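Local coordinates for protein purine nucleoside phosphorylase (Thermus thermophilus, PDB 1ODK) that probably catalyses the reversible phosphorolysis of purine nucleosides, releasing the free base and a ribose 1-phosphate, and is assembled from six copies of the chain, at residues Glu27-Thr32 with Arg223-Ala228; Met65-Ala70 with Asp113-Gln118; Val73-Val78 with Phe186-Met191; Arg140-Ala143 with Pro147-Val150. All coordinates share one frame; numbering follows the deposited sequence.

Contact 1: residues Glu27-Thr32 with Arg223-Ala228; sequences EWIAKT and RMVEVA
Ile29 and Val225 mark the closest approach of the two backbones, their CA atoms 7.5 Å apart, one on helix 23-33 and the other on helix 214-233. Both segments are helical throughout, and each of these two residues directs its CB at the opposite helix. With CG1 anti to the backbone N (chi1 174°), Val225 presents both methyls to the isoleucine. Its CG2 lies 3.8 Å from Ile29 CD1, while its CG1 is 3.8 Å from Ile29 CG2, so the two branches of one side chain are matched by two of the other. Trp28 adds a looser contact: its CZ3 atom is 4.2 Å from Val225 CG2, which sits at the indole edge and near the ring plane. The Trp28 side chain also touches Gln218, Val221 and Arg222 of the longer helix. Within helix 23-33, Thr32 OG1 donates to Trp28 O at 2.7 Å, on the opposite face of that carbonyl from Thr32 N, and stands above one face of the indole toward its rim. With Met224 packed on strand 195-205, these small apolar contacts are plain helix-helix packing beside the central sheet, as in the alpha/beta fold of the phosphorylase superfamily.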
loop_
_atom_site.group_PDB
_atom_site.type_symbol
_atom_site.label_atom_id
_atom_site.label_comp_id
_atom_site.label_asym_id
_atom_site.label_seq_id
_atom_site.Cartn_x
_atom_site.Cartn_y
_atom_site.Cartn_z
ATOM N N GLU B 27 -39.567 -5.812 5.966
ATOM C CA GLU B 27 -41.024 -5.787 6.076
ATOM C C GLU B 27 -41.561 -7.161 6.467
ATOM O O GLU B 27 -42.409 -7.277 7.352
ATOM C CB GLU B 27 -41.644 -5.354 4.747
ATOM C CG GLU B 27 -43.162 -5.377 4.733
ATOM C CD GLU B 27 -43.730 -4.926 3.404
ATOM O OE1 GLU B 27 -43.388 -5.537 2.369
ATOM O OE2 GLU B 27 -44.516 -3.958 3.397
ATOM N N TRP B 28 -41.060 -8.199 5.803
ATOM C CA TRP B 28 -41.488 -9.564 6.083
ATOM C C TRP B 28 -41.195 -9.955 7.531
ATOM O O TRP B 28 -42.019 -10.588 8.195
ATOM C CB TRP B 28 -40.783 -10.543 5.143
ATOM C CG TRP B 28 -41.102 -11.965 5.442
ATOM C CD1 TRP B 28 -42.229 -12.646 5.089
ATOM C CD2 TRP B 28 -40.300 -12.878 6.202
ATOM N NE1 TRP B 28 -42.180 -13.931 5.583
ATOM C CE2 TRP B 28 -41.005 -14.098 6.270
ATOM C CE3 TRP B 28 -39.052 -12.781 6.834
ATOM C CZ2 TRP B 28 -40.505 -15.217 6.946
ATOM C CZ3 TRP B 28 -38.553 -13.894 7.504
ATOM C CH2 TRP B 28 -39.281 -15.095 7.554
ATOM N N ILE B 29 -40.016 -9.579 8.015
ATOM C CA ILE B 29 -39.622 -9.893 9.384
ATOM C C ILE B 29 -40.548 -9.210 10.386
ATOM O O ILE B 29 -41.043 -9.837 11.321
ATOM C CB ILE B 29 -38.174 -9.427 9.681
ATOM C CG1 ILE B 29 -37.175 -10.221 8.838
ATOM C CG2 ILE B 29 -37.865 -9.596 11.162
ATOM C CD1 ILE B 29 -35.759 -9.678 8.939
ATOM N N ALA B 30 -40.770 -7.917 10.191
ATOM C CA ALA B 30 -41.619 -7.154 11.090
ATOM C C ALA B 30 -43.033 -7.722 11.171
ATOM O O ALA B 30 -43.557 -7.954 12.258
ATOM C CB ALA B 30 -41.662 -5.697 10.649
ATOM N N LYS B 31 -43.644 -7.951 10.014
ATOM C CA LYS B 31 -45.004 -8.473 9.959
ATOM C C LYS B 31 -45.137 -9.919 10.423
ATOM O O LYS B 31 -46.149 -10.293 11.021
ATOM C CB LYS B 31 -45.548 -8.335 8.533
ATOM C CG LYS B 31 -45.856 -6.894 8.146
ATOM C CD LYS B 31 -46.231 -6.755 6.679
ATOM C CE LYS B 31 -46.922 -5.420 6.422
ATOM N NZ LYS B 31 -46.150 -4.274 6.984
ATOM N N THR B 32 -44.114 -10.727 10.161
ATOM C CA THR B 32 -44.131 -12.138 10.530
ATOM C C THR B 32 -43.802 -12.443 11.995
ATOM O O THR B 32 -44.433 -13.307 12.606
ATOM C CB THR B 32 -43.153 -12.946 9.641
ATOM O OG1 THR B 32 -43.546 -12.830 8.269
ATOM C CG2 THR B 32 -43.151 -14.412 10.032
ATOM N N ARG B 223 -34.998 -19.267 9.324
ATOM C CA ARG B 223 -34.189 -19.853 10.392
ATOM C C ARG B 223 -33.223 -18.832 10.980
ATOM O O ARG B 223 -33.062 -18.729 12.197
ATOM C CB ARG B 223 -33.394 -21.041 9.851
ATOM C CG ARG B 223 -34.246 -22.180 9.316
ATOM C CD ARG B 223 -33.377 -23.228 8.635
ATOM N NE ARG B 223 -34.149 -24.406 8.250
ATOM C CZ ARG B 223 -33.628 -25.486 7.681
ATOM N NH1 ARG B 223 -32.326 -25.539 7.426
ATOM N NH2 ARG B 223 -34.406 -26.515 7.370
ATOM N N MET B 224 -32.573 -18.084 10.097
ATOM C CA MET B 224 -31.617 -17.069 10.510
ATOM C C MET B 224 -32.261 -15.975 11.376
ATOM O O MET B 224 -31.690 -15.552 12.384
ATOM C CB MET B 224 -30.965 -16.480 9.253
ATOM C CG MET B 224 -30.571 -15.032 9.331
ATOM S SD MET B 224 -29.829 -14.560 7.770
ATOM C CE MET B 224 -31.249 -14.065 6.810
ATOM N N VAL B 225 -33.449 -15.522 10.984
ATOM C CA VAL B 225 -34.156 -14.482 11.732
ATOM C C VAL B 225 -34.595 -14.982 13.111
ATOM O O VAL B 225 -34.484 -14.263 14.106
ATOM C CB VAL B 225 -35.394 -13.983 10.947
ATOM C CG1 VAL B 225 -36.206 -13.006 11.797
ATOM C CG2 VAL B 225 -34.939 -13.302 9.654
ATOM N N GLU B 226 -35.096 -16.212 13.166
ATOM C CA GLU B 226 -35.525 -16.796 14.433
ATOM C C GLU B 226 -34.328 -16.864 15.384
ATOM O O GLU B 226 -34.443 -16.549 16.571
ATOM C CB GLU B 226 -36.085 -18.202 14.208
ATOM C CG GLU B 226 -36.590 -18.873 15.479
ATOM C CD GLU B 226 -37.118 -20.276 15.234
ATOM O OE1 GLU B 226 -37.669 -20.874 16.183
ATOM O OE2 GLU B 226 -36.980 -20.782 14.100
ATOM N N VAL B 227 -33.177 -17.282 14.862
ATOM C CA VAL B 227 -31.977 -17.369 15.689
ATOM C C VAL B 227 -31.593 -15.985 16.201
ATOM O O VAL B 227 -31.312 -15.806 17.388
ATOM C CB VAL B 227 -30.783 -17.964 14.901
ATOM C CG1 VAL B 227 -29.497 -17.799 15.696
ATOM C CG2 VAL B 227 -31.028 -19.445 14.626
ATOM N N ALA B 228 -31.595 -15.003 15.307
ATOM C CA ALA B 228 -31.229 -13.641 15.680
ATOM C C ALA B 228 -32.170 -13.037 16.724
ATOM O O ALA B 228 -31.716 -12.415 17.682
ATOM C CB ALA B 228 -31.181 -12.752 14.436
#

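Contact 2: residues Met65-Ala70 with Asp113-Gln118; sequences MGTPSA and DGTTRQ
Asp113 meets Thr67 at a point where two helices begin close together, each preceded by its own N-cap: Asp113 before helix 114-120 and Gly66 before helix 67-79. With chi1 at 71°, the Asp113 carboxylate turns back over its own helix start, and OD1 takes a capping bond from Thr116 N (3.0 Å, N-H...O 162°). Thr67 OG1 donates to the same Asp113 OD1 at 2.9 Å, approaching on the anti side but tilted out of the carboxylate plane, and from the opposite face of the carboxylate to Thr116 N. Two donors thus grip one buried oxygen, while OD2 is hydrogen-bonded to Ser183 OG of helix 182-192.

Next in sequence, Gly114 gives its backbone N to Asp157 OD1 of the same chain. Thr115 follows with the nearest backbone approach, its CA 5.7 Å from that of Pro68. Its OG1 lies 2.9 Å from Thr67 OG1 and 3.2 Å from Pro68 CG, against the pyrrolidine ring, whose nitrogen has no hydrogen to offer. Thr116 closes the aspartate's grip from its own segment, OG1 donating to Asp113 OD2 at 2.9 Å from above the carboxylate plane. At the far end the helix faces the second subunit, where Gln118 OE1 accepts from the backbone N atoms of both Asp157 and Ala158 of that neighbouring chain.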
loop_
_atom_site.group_PDB
_atom_site.type_symbol
_atom_site.label_atom_id
_atom_site.label_comp_id
_atom_site.label_asym_id
_atom_site.label_seq_id
_atom_site.Cartn_x
_atom_site.Cartn_y
_atom_site.Cartn_z
ATOM N N MET B 65 -27.285 -2.300 0.425
ATOM C CA MET B 65 -26.164 -3.187 0.123
ATOM C C MET B 65 -24.832 -2.457 0.193
ATOM O O MET B 65 -24.714 -1.323 -0.277
ATOM C CB MET B 65 -26.319 -3.782 -1.280
ATOM C CG MET B 65 -27.654 -4.465 -1.529
ATOM S SD MET B 65 -27.763 -5.091 -3.216
ATOM C CE MET B 65 -28.118 -3.613 -4.117
ATOM N N GLY B 66 -23.831 -3.116 0.769
ATOM C CA GLY B 66 -22.504 -2.528 0.867
ATOM C C GLY B 66 -22.212 -1.839 2.185
ATOM O O GLY B 66 -23.117 -1.290 2.816
ATOM N N THR B 67 -20.947 -1.862 2.602
ATOM C CA THR B 67 -20.549 -1.230 3.852
ATOM C C THR B 67 -20.774 0.283 3.894
ATOM O O THR B 67 -21.007 0.840 4.963
ATOM C CB THR B 67 -19.067 -1.539 4.201
ATOM O OG1 THR B 67 -18.224 -1.245 3.079
ATOM C CG2 THR B 67 -18.908 -3.008 4.582
ATOM N N PRO B 68 -20.706 0.976 2.738
ATOM C CA PRO B 68 -20.935 2.424 2.831
ATOM C C PRO B 68 -22.373 2.711 3.272
ATOM O O PRO B 68 -22.626 3.605 4.085
ATOM C CB PRO B 68 -20.669 2.916 1.404
ATOM C CG PRO B 68 -19.662 1.926 0.882
ATOM C CD PRO B 68 -20.213 0.607 1.398
ATOM N N SER B 69 -23.311 1.946 2.724
ATOM C CA SER B 69 -24.720 2.112 3.057
ATOM C C SER B 69 -24.981 1.627 4.479
ATOM O O SER B 69 -25.673 2.289 5.254
ATOM C CB SER B 69 -25.595 1.324 2.070
ATOM O OG SER B 69 -26.976 1.585 2.283
ATOM N N ALA B 70 -24.422 0.470 4.826
ATOM C CA ALA B 70 -24.626 -0.088 6.158
ATOM C C ALA B 70 -24.017 0.797 7.238
ATOM O O ALA B 70 -24.585 0.931 8.322
ATOM C CB ALA B 70 -24.036 -1.498 6.237
ATOM N N ASP B 113 -13.276 -4.307 2.192
ATOM C CA ASP B 113 -14.047 -3.118 1.829
ATOM C C ASP B 113 -13.334 -1.794 2.122
ATOM O O ASP B 113 -12.479 -1.713 3.007
ATOM C CB ASP B 113 -15.373 -3.134 2.586
ATOM C CG ASP B 113 -15.191 -2.864 4.060
ATOM O OD1 ASP B 113 -15.735 -1.850 4.541
ATOM O OD2 ASP B 113 -14.497 -3.659 4.733
ATOM N N GLY B 114 -13.720 -0.750 1.393
ATOM C CA GLY B 114 -13.103 0.554 1.582
ATOM C C GLY B 114 -13.671 1.395 2.713
ATOM O O GLY B 114 -13.069 2.390 3.111
ATOM N N THR B 115 -14.835 1.019 3.232
ATOM C CA THR B 115 -15.425 1.779 4.323
ATOM C C THR B 115 -14.614 1.574 5.600
ATOM O O THR B 115 -14.269 2.538 6.281
ATOM C CB THR B 115 -16.899 1.371 4.570
ATOM O OG1 THR B 115 -17.658 1.612 3.381
ATOM C CG2 THR B 115 -17.502 2.189 5.712
ATOM N N THR B 116 -14.301 0.327 5.935
ATOM C CA THR B 116 -13.509 0.097 7.136
ATOM C C THR B 116 -12.139 0.735 6.914
ATOM O O THR B 116 -11.566 1.344 7.823
ATOM C CB THR B 116 -13.332 -1.405 7.430
ATOM O OG1 THR B 116 -12.691 -2.038 6.318
ATOM C CG2 THR B 116 -14.691 -2.064 7.678
ATOM N N ARG B 117 -11.633 0.608 5.689
ATOM C CA ARG B 117 -10.333 1.169 5.331
ATOM C C ARG B 117 -10.283 2.674 5.581
ATOM O O ARG B 117 -9.298 3.188 6.112
ATOM C CB ARG B 117 -10.015 0.888 3.858
ATOM C CG ARG B 117 -8.637 1.384 3.417
ATOM C CD ARG B 117 -8.464 1.232 1.917
ATOM N NE ARG B 117 -7.235 1.860 1.443
ATOM C CZ ARG B 117 -6.018 1.389 1.686
ATOM N NH1 ARG B 117 -5.866 0.278 2.394
ATOM N NH2 ARG B 117 -4.955 2.033 1.225
ATOM N N GLN B 118 -11.344 3.380 5.200
ATOM C CA GLN B 118 -11.387 4.824 5.408
ATOM C C GLN B 118 -11.408 5.161 6.898
ATOM O O GLN B 118 -10.656 6.025 7.350
ATOM C CB GLN B 118 -12.612 5.435 4.715
ATOM C CG GLN B 118 -12.530 6.945 4.558
ATOM C CD GLN B 118 -13.724 7.529 3.826
ATOM O OE1 GLN B 118 -14.244 6.930 2.881
ATOM N NE2 GLN B 118 -14.156 8.713 4.249
#

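Contact 3: residues Val73-Val78 with Phe186-Met191; sequences VVEELV and FLLGRM
Leu188 points from helix 182-192 into the side of helix 67-79, its CA 7.5 Å from that of Glu75. From the root outward, CB already meets Val74, lying 4.0 Å from the valine's CG1. Chi1 of -73° sets CG anti to the carbonyl carbon, and the two methyls then part company. CD1 packs against Val74, 3.8 Å from Val74 CG1, and also reaches the aliphatic Glu75 CG at 4.0 Å. CD2 instead lies against the carboxylate end, 3.5 Å from Glu75 OE2, the two side chains crossing at about a right angle. In Glu75 the bend at chi2 (-86°) swings the carboxylate outward, across Leu188 CD2; its OE2 is occupied by a salt bridge to Arg192 and a hydrogen bond from Tyr119 OH. An alanine in place of Leu188 keeps only the CB contact to Val74; it would probably open a gap where CD1 and CD2 lie, leaving the Glu75 side chain without this apolar neighbour. On its other sides the pair is well enclosed: Tyr119 of helix 114-120 touches Leu188 as well, Val74 rests on Leu19 of strand 16-20, and Leu187 and Met191 pack on Tyr173 of the third subunit.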
loop_
_atom_site.group_PDB
_atom_site.type_symbol
_atom_site.label_atom_id
_atom_site.label_comp_id
_atom_site.label_asym_id
_atom_site.label_seq_id
_atom_site.Cartn_x
_atom_site.Cartn_y
_atom_site.Cartn_z
ATOM N N VAL B 73 -26.275 3.720 8.012
ATOM C CA VAL B 73 -27.432 3.273 8.784
ATOM C C VAL B 73 -27.056 2.943 10.228
ATOM O O VAL B 73 -27.770 3.317 11.163
ATOM C CB VAL B 73 -28.102 2.046 8.115
ATOM C CG1 VAL B 73 -29.236 1.510 8.996
ATOM C CG2 VAL B 73 -28.653 2.443 6.757
ATOM N N VAL B 74 -25.932 2.261 10.411
ATOM C CA VAL B 74 -25.467 1.905 11.750
ATOM C C VAL B 74 -25.133 3.163 12.564
ATOM O O VAL B 74 -25.559 3.293 13.710
ATOM C CB VAL B 74 -24.222 0.977 11.674
ATOM C CG1 VAL B 74 -23.615 0.780 13.055
ATOM C CG2 VAL B 74 -24.623 -0.373 11.093
ATOM N N GLU B 75 -24.378 4.088 11.973
ATOM C CA GLU B 75 -24.013 5.327 12.664
ATOM C C GLU B 75 -25.265 6.067 13.141
ATOM O O GLU B 75 -25.325 6.557 14.271
ATOM C CB GLU B 75 -23.203 6.242 11.730
ATOM C CG GLU B 75 -21.788 5.742 11.420
ATOM C CD GLU B 75 -20.760 6.166 12.463
ATOM O OE1 GLU B 75 -21.114 6.283 13.655
ATOM O OE2 GLU B 75 -19.584 6.370 12.091
ATOM N N GLU B 76 -26.266 6.153 12.275
ATOM C CA GLU B 76 -27.492 6.849 12.631
ATOM C C GLU B 76 -28.331 6.066 13.643
ATOM O O GLU B 76 -28.931 6.660 14.539
ATOM C CB GLU B 76 -28.276 7.183 11.357
ATOM C CG GLU B 76 -27.549 8.243 10.516
ATOM C CD GLU B 76 -28.249 8.596 9.213
ATOM O OE1 GLU B 76 -29.404 8.169 9.000
ATOM O OE2 GLU B 76 -27.633 9.315 8.397
ATOM N N LEU B 77 -28.348 4.741 13.523
ATOM C CA LEU B 77 -29.095 3.905 14.461
ATOM C C LEU B 77 -28.550 4.057 15.882
ATOM O O LEU B 77 -29.315 4.083 16.848
ATOM C CB LEU B 77 -29.030 2.428 14.050
ATOM C CG LEU B 77 -29.959 1.988 12.917
ATOM C CD1 LEU B 77 -29.749 0.507 12.639
ATOM C CD2 LEU B 77 -31.415 2.252 13.307
ATOM N N VAL B 78 -27.227 4.158 16.003
ATOM C CA VAL B 78 -26.594 4.318 17.306
ATOM C C VAL B 78 -27.008 5.658 17.913
ATOM O O VAL B 78 -27.266 5.752 19.117
ATOM C CB VAL B 78 -25.051 4.248 17.198
ATOM C CG1 VAL B 78 -24.409 4.690 18.512
ATOM C CG2 VAL B 78 -24.626 2.825 16.873
ATOM N N PHE B 186 -19.069 -4.541 12.501
ATOM C CA PHE B 186 -18.185 -4.979 13.579
ATOM C C PHE B 186 -17.273 -3.844 14.033
ATOM O O PHE B 186 -17.128 -3.599 15.231
ATOM C CB PHE B 186 -17.350 -6.186 13.120
ATOM C CG PHE B 186 -18.151 -7.457 12.942
ATOM C CD1 PHE B 186 -17.584 -8.571 12.329
ATOM C CD2 PHE B 186 -19.468 -7.544 13.396
ATOM C CE1 PHE B 186 -18.312 -9.753 12.167
ATOM C CE2 PHE B 186 -20.206 -8.716 13.242
ATOM C CZ PHE B 186 -19.627 -9.823 12.624
ATOM N N LEU B 187 -16.660 -3.155 13.073
ATOM C CA LEU B 187 -15.775 -2.036 13.384
ATOM C C LEU B 187 -16.530 -0.957 14.152
ATOM O O LEU B 187 -16.075 -0.486 15.199
ATOM C CB LEU B 187 -15.202 -1.432 12.095
ATOM C CG LEU B 187 -14.360 -0.163 12.280
ATOM C CD1 LEU B 187 -13.148 -0.491 13.135
ATOM C CD2 LEU B 187 -13.932 0.395 10.925
ATOM N N LEU B 188 -17.686 -0.561 13.630
ATOM C CA LEU B 188 -18.475 0.477 14.281
ATOM C C LEU B 188 -18.954 0.049 15.661
ATOM O O LEU B 188 -19.127 0.885 16.548
ATOM C CB LEU B 188 -19.662 0.875 13.397
ATOM C CG LEU B 188 -19.235 1.696 12.172
ATOM C CD1 LEU B 188 -20.428 1.941 11.258
ATOM C CD2 LEU B 188 -18.627 3.025 12.631
ATOM N N GLY B 189 -19.170 -1.250 15.847
ATOM C CA GLY B 189 -19.599 -1.734 17.147
ATOM C C GLY B 189 -18.548 -1.382 18.189
ATOM O O GLY B 189 -18.864 -0.896 19.283
ATOM N N ARG B 190 -17.284 -1.620 17.854
ATOM C CA ARG B 190 -16.202 -1.302 18.779
ATOM C C ARG B 190 -15.981 0.211 18.904
ATOM O O ARG B 190 -15.830 0.736 20.009
ATOM C CB ARG B 190 -14.904 -1.991 18.338
ATOM C CG ARG B 190 -14.892 -3.512 18.541
ATOM C CD ARG B 190 -15.195 -3.871 19.995
ATOM N NE ARG B 190 -14.542 -5.102 20.428
ATOM C CZ ARG B 190 -14.935 -6.328 20.098
ATOM N NH1 ARG B 190 -15.998 -6.504 19.322
ATOM N NH2 ARG B 190 -14.262 -7.384 20.546
ATOM N N MET B 191 -15.978 0.914 17.776
ATOM C CA MET B 191 -15.763 2.363 17.791
ATOM C C MET B 191 -16.833 3.129 18.564
ATOM O O MET B 191 -16.530 4.087 19.284
ATOM C CB MET B 191 -15.726 2.916 16.360
ATOM C CG MET B 191 -14.515 2.510 15.523
ATOM S SD MET B 191 -14.662 3.147 13.834
ATOM C CE MET B 191 -14.419 4.898 14.103
#

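Contact 4: residues Arg140-Ala143 with Pro147-Val150; sequences RAEA and PHRV
Ala141 sets its methyl over one face of the His148 imidazole, CB 3.9 Å from the ring centroid and only 13° off the ring normal, which is the geometry of a CH-pi contact. CD2 is the ring atom closest to that methyl, at 3.8 Å. The ring is brought under the helix by its torsions: chi1 of 66° places CG between the backbone N and the carbonyl carbon, and chi2 turns the face to the alanine. ND1 is hydrogen-bonded to the carbonyl O of Tyr146, which helps to fix the ring's rotation.

The segments belong to helix 131-144 and strand 148-150. The helix leads by a short turn into the strand, which lies parallel beside strand 103-106 in the mixed sheet; strand 108-112 and helix 114-120 also intervene in sequence between these two strands.

Glu142 approaches the imidazole obliquely, its CG 4.1 Å from His148 NE2, and its carboxylate plane stands 77° from the ring plane. Their polar ends are linked through one water, 2.8 Å from His148 NE2 and donating to Glu142 OE1 at 3.3 Å. Glu142 OE1 also forms a salt bridge to Arg135 NH1 of the third subunit. A leucine in place of His148 would probably leave this water without its NE2 partner and the Ala141 methyl without an aromatic face.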
loop_
_atom_site.group_PDB
_atom_site.type_symbol
_atom_site.label_atom_id
_atom_site.label_comp_id
_atom_site.label_asym_id
_atom_site.label_seq_id
_atom_site.Cartn_x
_atom_site.Cartn_y
_atom_site.Cartn_z
ATOM N N ARG B 140 -27.936 -20.098 20.284
ATOM C CA ARG B 140 -29.293 -20.231 19.767
ATOM C C ARG B 140 -29.319 -21.103 18.512
ATOM O O ARG B 140 -30.248 -21.885 18.314
ATOM C CB ARG B 140 -29.892 -18.852 19.467
ATOM C CG ARG B 140 -30.178 -17.992 20.701
ATOM C CD ARG B 140 -31.062 -18.729 21.709
ATOM N NE ARG B 140 -30.271 -19.378 22.753
ATOM C CZ ARG B 140 -30.656 -20.455 23.435
ATOM N NH1 ARG B 140 -31.830 -21.023 23.186
ATOM N NH2 ARG B 140 -29.862 -20.966 24.372
ATOM N N ALA B 141 -28.302 -20.970 17.664
ATOM C CA ALA B 141 -28.225 -21.771 16.446
ATOM C C ALA B 141 -28.136 -23.250 16.827
ATOM O O ALA B 141 -28.781 -24.103 16.213
ATOM C CB ALA B 141 -27.005 -21.370 15.625
ATOM N N GLU B 142 -27.332 -23.547 17.843
ATOM C CA GLU B 142 -27.171 -24.922 18.308
ATOM C C GLU B 142 -28.480 -25.476 18.847
ATOM O O GLU B 142 -28.883 -26.591 18.517
ATOM C CB GLU B 142 -26.119 -24.995 19.417
ATOM C CG GLU B 142 -24.696 -25.109 18.928
ATOM C CD GLU B 142 -23.706 -25.217 20.071
ATOM O OE1 GLU B 142 -22.563 -25.656 19.830
ATOM O OE2 GLU B 142 -24.066 -24.854 21.211
ATOM N N ALA B 143 -29.136 -24.684 19.687
ATOM C CA ALA B 143 -30.393 -25.085 20.299
ATOM C C ALA B 143 -31.499 -25.369 19.280
ATOM O O ALA B 143 -32.201 -26.376 19.390
ATOM C CB ALA B 143 -30.848 -24.015 21.276
ATOM N N PRO B 147 -28.890 -26.546 10.403
ATOM C CA PRO B 147 -27.518 -26.710 9.916
ATOM C C PRO B 147 -26.810 -25.358 9.868
ATOM O O PRO B 147 -27.330 -24.399 9.292
ATOM C CB PRO B 147 -27.720 -27.304 8.528
ATOM C CG PRO B 147 -28.941 -28.147 8.720
ATOM C CD PRO B 147 -29.844 -27.233 9.514
ATOM N N HIS B 148 -25.629 -25.283 10.468
ATOM C CA HIS B 148 -24.887 -24.029 10.494
ATOM C C HIS B 148 -23.395 -24.241 10.669
ATOM O O HIS B 148 -22.944 -25.328 11.028
ATOM C CB HIS B 148 -25.380 -23.153 11.644
ATOM C CG HIS B 148 -25.080 -23.722 12.995
ATOM N ND1 HIS B 148 -25.710 -24.845 13.485
ATOM C CD2 HIS B 148 -24.184 -23.349 13.941
ATOM C CE1 HIS B 148 -25.215 -25.142 14.675
ATOM N NE2 HIS B 148 -24.287 -24.250 14.974
ATOM N N ARG B 149 -22.641 -23.177 10.416
ATOM C CA ARG B 149 -21.192 -23.184 10.564
ATOM C C ARG B 149 -20.820 -21.924 11.342
ATOM O O ARG B 149 -21.581 -20.954 11.378
ATOM C CB ARG B 149 -20.502 -23.174 9.192
ATOM C CG ARG B 149 -20.713 -24.432 8.350
ATOM C CD ARG B 149 -20.094 -25.655 9.012
ATOM N NE ARG B 149 -18.665 -25.469 9.254
ATOM C CZ ARG B 149 -17.734 -25.471 8.304
ATOM N NH1 ARG B 149 -18.075 -25.660 7.034
ATOM N NH2 ARG B 149 -16.464 -25.256 8.622
ATOM N N VAL B 150 -19.655 -21.948 11.976
ATOM C CA VAL B 150 -19.181 -20.808 12.740
ATOM C C VAL B 150 -17.782 -20.461 12.236
ATOM O O VAL B 150 -16.874 -21.296 12.255
ATOM C CB VAL B 150 -19.133 -21.134 14.251
ATOM C CG1 VAL B 150 -18.676 -19.916 15.040
ATOM C CG2 VAL B 150 -20.512 -21.585 14.725
HETATM O O HOH W 1 -22.270 -25.301 16.579
#

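How the contacts relate
The four contacts fall into two pairs on the fold. Contacts 2 and 3 have centres about 12 Å apart, share helix 67-79 and touch through Thr116 CA and Leu187 CD2, 3.8 Å apart; their segments alternate along the chain. Contacts 1 and 4, with centres about 16 Å apart, meet where Val227 of helix 214-233 packs on Arg140 and Ala141 of helix 131-144. Contact 4 lies across the chain's centre from contacts 2 and 3, with centres about 27 and 25 Å away. Contact 1 joins near-terminal helices and encloses the others in sequence. Contacts 2 and 3 both touch the second subunit, contacts 3 and 4 the third, so the packing within one chain runs directly into the hexamer.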